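Monothiol glutaredoxin-S14, chloroplastic (Arabidopsis thaliana, PDB 3IPZ) binds a labile iron-sulfur cluster with a BolA partner, may donate Fe-S clusters to proteins that need them, and may regulate CAX cation transporters. Local coordinates at residues A[20-25]-A[38-43]; A[26-31]-A[50-55]. All coordinates share one frame; numbering follows the deposited sequence.

Interaction 1: residues A[20-25]-A[38-43]; sequences VVLFMK and TVVQIL
Leu22 projects from strand 20-24 toward Val39, Val40 and Leu43 of the helix and offers a compact example of a strand residue seated among several helix side chains. At its base, CB lies 4.5 Å from CD1 of Leu43. One step out, the branch carbon CG is shared, 4.1 Å from CG1 of Val39 and 4.3 Å from CD1 of Leu43. The two methyls then part: CD2 stays by Val39 CG1, while CD1 reaches CG2 of Val40 at 3.9 Å, the two side chains meeting nearly at a right angle. That same Val40 methyl is also met by Met24, whose CE lies 3.7 Å away. The bend of Met24 at its last torsion (chi3 -64°) folds CE round to Val40, with SD also close by. At the other end of the strand, Val20 CG1 meets Leu43 CD1 at 4.4 Å. No hydrogen bond crosses the interface; it rests on apolar contact among six buried side chains. Strand and helix run nearly antiparallel, at 158° between their directions, as the chain turns back within the beta-alpha-beta unit of the thioredoxin-like glutaredoxin domain. Pro75 adds to the packing on Leu22 and Val39, and Leu77 of strand 76-79 touches both Val20 and Leu43. Phe23, on the other face of the strand, meets Leu14 and Val15 of helix 5-15, so the central strand is packed between helix 34-45 and helix 5-15.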
# COMPACT_ATOMS: atom_id res chain seq x y z
N VAL A 20 4.78 1.07 6.98
CA VAL A 20 4.27 0.32 5.84
C VAL A 20 2.74 0.31 5.85
O VAL A 20 2.12 -0.21 6.78
CB VAL A 20 4.79 -1.13 5.86
CG1 VAL A 20 4.30 -1.88 4.61
CG2 VAL A 20 6.32 -1.14 5.92
N VAL A 21 2.14 0.88 4.81
CA VAL A 21 0.68 0.95 4.68
C VAL A 21 0.24 0.29 3.37
O VAL A 21 0.68 0.67 2.28
CB VAL A 21 0.19 2.42 4.70
CG1 VAL A 21 -1.31 2.49 4.44
CG2 VAL A 21 0.54 3.06 6.04
N LEU A 22 -0.65 -0.68 3.48
CA LEU A 22 -1.15 -1.40 2.32
C LEU A 22 -2.62 -1.09 2.02
O LEU A 22 -3.48 -1.29 2.86
CB LEU A 22 -1.02 -2.90 2.57
CG LEU A 22 -1.00 -3.92 1.45
CD1 LEU A 22 -1.88 -5.08 1.88
CD2 LEU A 22 -1.45 -3.34 0.14
N PHE A 23 -2.91 -0.62 0.82
CA PHE A 23 -4.29 -0.36 0.44
C PHE A 23 -4.70 -1.59 -0.37
O PHE A 23 -4.14 -1.84 -1.42
CB PHE A 23 -4.39 0.93 -0.37
CG PHE A 23 -4.09 2.15 0.45
CD1 PHE A 23 -2.86 2.79 0.34
CD2 PHE A 23 -5.02 2.62 1.37
CE1 PHE A 23 -2.55 3.89 1.14
CE2 PHE A 23 -4.73 3.73 2.18
CZ PHE A 23 -3.49 4.36 2.06
N MET A 24 -5.66 -2.34 0.14
CA MET A 24 -6.09 -3.58 -0.50
C MET A 24 -7.59 -3.77 -0.64
O MET A 24 -8.40 -2.94 -0.21
CB MET A 24 -5.54 -4.76 0.30
CG MET A 24 -6.09 -4.82 1.71
SD MET A 24 -5.36 -6.10 2.77
CE MET A 24 -5.90 -7.59 1.89
N LYS A 25 -7.95 -4.88 -1.28
CA LYS A 25 -9.34 -5.26 -1.46
C LYS A 25 -9.56 -6.28 -0.36
O LYS A 25 -9.06 -7.41 -0.42
CB LYS A 25 -9.55 -5.87 -2.84
CG LYS A 25 -9.37 -4.86 -3.96
CD LYS A 25 -9.70 -5.42 -5.31
CE LYS A 25 -9.63 -4.34 -6.36
NZ LYS A 25 -9.87 -4.88 -7.73
N THR A 38 -1.53 -11.86 -2.43
CA THR A 38 -0.11 -12.05 -2.69
C THR A 38 0.74 -11.05 -1.90
O THR A 38 1.72 -11.42 -1.27
CB THR A 38 0.21 -11.88 -4.19
OG1 THR A 38 -0.56 -12.81 -4.96
CG2 THR A 38 1.70 -12.13 -4.44
N VAL A 39 0.36 -9.77 -1.93
CA VAL A 39 1.13 -8.76 -1.21
C VAL A 39 1.09 -9.02 0.30
O VAL A 39 2.13 -8.94 0.96
CB VAL A 39 0.63 -7.33 -1.55
CG1 VAL A 39 1.43 -6.30 -0.77
CG2 VAL A 39 0.80 -7.05 -3.04
N VAL A 40 -0.08 -9.35 0.84
CA VAL A 40 -0.17 -9.63 2.27
C VAL A 40 0.78 -10.78 2.62
O VAL A 40 1.56 -10.68 3.58
CB VAL A 40 -1.62 -10.03 2.69
CG1 VAL A 40 -1.60 -10.67 4.08
CG2 VAL A 40 -2.53 -8.80 2.71
N GLN A 41 0.72 -11.86 1.85
CA GLN A 41 1.60 -13.00 2.11
C GLN A 41 3.07 -12.59 2.02
O GLN A 41 3.89 -13.05 2.81
CB GLN A 41 1.30 -14.16 1.15
CG GLN A 41 -0.11 -14.75 1.29
CD GLN A 41 -0.55 -14.91 2.75
OE1 GLN A 41 0.12 -15.56 3.55
NE2 GLN A 41 -1.70 -14.32 3.09
N ILE A 42 3.39 -11.73 1.06
CA ILE A 42 4.77 -11.25 0.91
C ILE A 42 5.14 -10.58 2.24
O ILE A 42 6.16 -10.90 2.85
CB ILE A 42 4.92 -10.17 -0.20
CG1 ILE A 42 4.57 -10.73 -1.57
CG2 ILE A 42 6.34 -9.66 -0.23
CD1 ILE A 42 5.37 -11.97 -2.07
N LEU A 43 4.29 -9.64 2.67
CA LEU A 43 4.54 -8.89 3.90
C LEU A 43 4.58 -9.76 5.15
O LEU A 43 5.33 -9.47 6.08
CB LEU A 43 3.50 -7.77 4.07
CG LEU A 43 3.52 -6.66 3.02
CD1 LEU A 43 2.44 -5.66 3.35
CD2 LEU A 43 4.88 -5.98 2.97

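Interaction 2: residues A[26-31]-A[50-55]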
# COMPACT_ATOMS: atom_id res chain seq x y z
N GLY A 26 -10.27 -5.86 0.69
CA GLY A 26 -10.51 -6.75 1.79
C GLY A 26 -9.63 -6.40 2.98
O GLY A 26 -9.19 -5.26 3.13
N THR A 27 -9.37 -7.41 3.81
CA THR A 27 -8.57 -7.24 5.01
C THR A 27 -7.46 -8.28 4.99
O THR A 27 -7.52 -9.24 4.24
CB THR A 27 -9.47 -7.44 6.26
OG1 THR A 27 -8.78 -6.97 7.43
CG2 THR A 27 -9.78 -8.91 6.45
N ARG A 28 -6.45 -8.09 5.84
CA ARG A 28 -5.33 -9.03 5.85
C ARG A 28 -5.74 -10.46 6.15
O ARG A 28 -5.13 -11.40 5.64
CB ARG A 28 -4.26 -8.59 6.85
CG ARG A 28 -4.29 -9.31 8.19
CD ARG A 28 -3.12 -8.86 9.04
NE ARG A 28 -3.05 -7.41 9.09
CZ ARG A 28 -1.96 -6.72 9.40
NH1 ARG A 28 -0.83 -7.37 9.69
NH2 ARG A 28 -1.99 -5.40 9.41
N ASP A 29 -6.75 -10.63 6.99
CA ASP A 29 -7.21 -11.98 7.32
C ASP A 29 -8.21 -12.48 6.29
O ASP A 29 -8.41 -13.68 6.16
CB ASP A 29 -7.86 -11.98 8.71
CG ASP A 29 -6.89 -11.67 9.81
OD1 ASP A 29 -7.30 -11.01 10.79
OD2 ASP A 29 -5.71 -12.09 9.70
N PHE A 30 -8.85 -11.55 5.58
CA PHE A 30 -9.85 -11.90 4.57
C PHE A 30 -9.66 -11.15 3.26
O PHE A 30 -10.44 -10.24 2.93
CB PHE A 30 -11.26 -11.64 5.11
CG PHE A 30 -11.55 -12.35 6.39
CD1 PHE A 30 -11.45 -11.69 7.61
CD2 PHE A 30 -11.85 -13.72 6.39
CE1 PHE A 30 -11.63 -12.38 8.81
CE2 PHE A 30 -12.03 -14.41 7.58
CZ PHE A 30 -11.92 -13.74 8.79
N PRO A 31 -8.61 -11.50 2.51
CA PRO A 31 -8.35 -10.84 1.22
C PRO A 31 -9.44 -11.18 0.19
O PRO A 31 -9.76 -12.34 -0.03
CB PRO A 31 -6.97 -11.37 0.83
CG PRO A 31 -6.91 -12.71 1.51
CD PRO A 31 -7.53 -12.43 2.86
N PHE A 50 2.68 -3.88 9.43
CA PHE A 50 2.06 -2.94 8.50
C PHE A 50 0.59 -2.68 8.79
O PHE A 50 -0.06 -3.43 9.51
CB PHE A 50 2.21 -3.46 7.07
CG PHE A 50 1.47 -4.75 6.81
CD1 PHE A 50 2.00 -5.97 7.25
CD2 PHE A 50 0.24 -4.75 6.14
CE1 PHE A 50 1.31 -7.16 7.04
CE2 PHE A 50 -0.46 -5.94 5.93
CZ PHE A 50 0.08 -7.14 6.38
N GLU A 51 0.08 -1.59 8.22
CA GLU A 51 -1.32 -1.24 8.37
C GLU A 51 -2.05 -1.59 7.07
O GLU A 51 -1.62 -1.20 5.99
CB GLU A 51 -1.46 0.26 8.64
CG GLU A 51 -2.92 0.70 8.79
CD GLU A 51 -3.54 0.20 10.09
OE1 GLU A 51 -4.79 0.16 10.18
OE2 GLU A 51 -2.78 -0.13 11.03
N ASP A 52 -3.14 -2.34 7.18
CA ASP A 52 -3.92 -2.70 6.00
C ASP A 52 -5.23 -1.92 5.99
O ASP A 52 -5.95 -1.87 6.98
CB ASP A 52 -4.18 -4.22 5.95
CG ASP A 52 -5.00 -4.73 7.13
OD1 ASP A 52 -4.63 -4.46 8.29
OD2 ASP A 52 -6.02 -5.42 6.89
N VAL A 53 -5.50 -1.29 4.85
CA VAL A 53 -6.71 -0.50 4.69
C VAL A 53 -7.57 -1.05 3.56
O VAL A 53 -7.12 -1.17 2.42
CB VAL A 53 -6.34 0.96 4.38
CG1 VAL A 53 -7.58 1.77 4.06
CG2 VAL A 53 -5.61 1.54 5.57
N ASN A 54 -8.81 -1.39 3.88
CA ASN A 54 -9.75 -1.91 2.89
C ASN A 54 -10.37 -0.78 2.06
O ASN A 54 -11.13 0.04 2.58
CB ASN A 54 -10.84 -2.69 3.62
CG ASN A 54 -11.70 -3.53 2.68
OD1 ASN A 54 -11.77 -3.26 1.47
ND2 ASN A 54 -12.36 -4.54 3.23
N ILE A 55 -10.05 -0.71 0.77
CA ILE A 55 -10.63 0.33 -0.09
C ILE A 55 -11.95 -0.12 -0.76
O ILE A 55 -12.50 0.61 -1.58
CB ILE A 55 -9.63 0.82 -1.17
CG1 ILE A 55 -8.86 -0.35 -1.80
CG2 ILE A 55 -8.67 1.82 -0.56
CD1 ILE A 55 -9.69 -1.24 -2.72
O HOH W 1 1.44 -6.03 11.07
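The guanidinium of Arg28 lies almost flat on the ring of Phe50, the two planes only 15° apart and their centres separated by 4.0 Å. Phe50 CZ sits beneath one guanidinium face, displaced toward its rim, in a stacked cation-pi contact. At the edge, in the guanidinium plane, lie Phe50 O and Asp52 OD1. NH2 serves both, donating to the carbonyl at 2.8 Å from above the carbonyl plane and to OD1 of Asp52 at 3.0 Å in a salt bridge, while NE adds a weak bond to that same OD1. The bend at chi3 (51°) helps bring the group round to these partners. Its plane stands nearly perpendicular to the carboxylate (84°), a geometry far from the coplanar, two-pronged pairing of arginine with aspartate. The second oxygen, OD2, accepts a hydrogen bond from the backbone N of Arg28 at 2.9 Å, and Thr27 OG1 comes near it. Water 1 joins Arg28 NH1 to Phe50 N. Farther along strand 51-54, Asn54 OD1 accepts from Gly26 N at 3.1 Å and is also bonded by Leu56 N; the backbone angles of Gly26 leave no room for a CB. Replacing Arg28 by an alanine removes the guanidinium and would probably leave the Asp52 carboxylate without its opposite charge and Phe50 O without its NH2 donor. Charge, stacking and a bond to a backbone carbonyl thus converge on one side chain, fastening the loop that runs on toward Cys33, the inferred cluster ligand, to the edge strand 51-54 at the protein surface.

In the fold
From the N terminus, the chain passes helix 5-15, enters strand 20-24 and continues through Lys25 into the 26-31 loop before helix 34-45. Interaction 1 closes first, when that helix folds back over the strand; interaction 2 closes after it, when strand 51-54 comes alongside and meets the loop. Each contact has one segment inside the span of the other, so the two cross. They also touch: Leu22 pairs with Glu51 and Val53 through probable backbone hydrogen bonds between the parallel strands, and Phe50 packs on Leu43. Together, a buried apolar contact and a polar surface contact tie all parts of this beta-alpha-beta unit around the connection carrying Cys33.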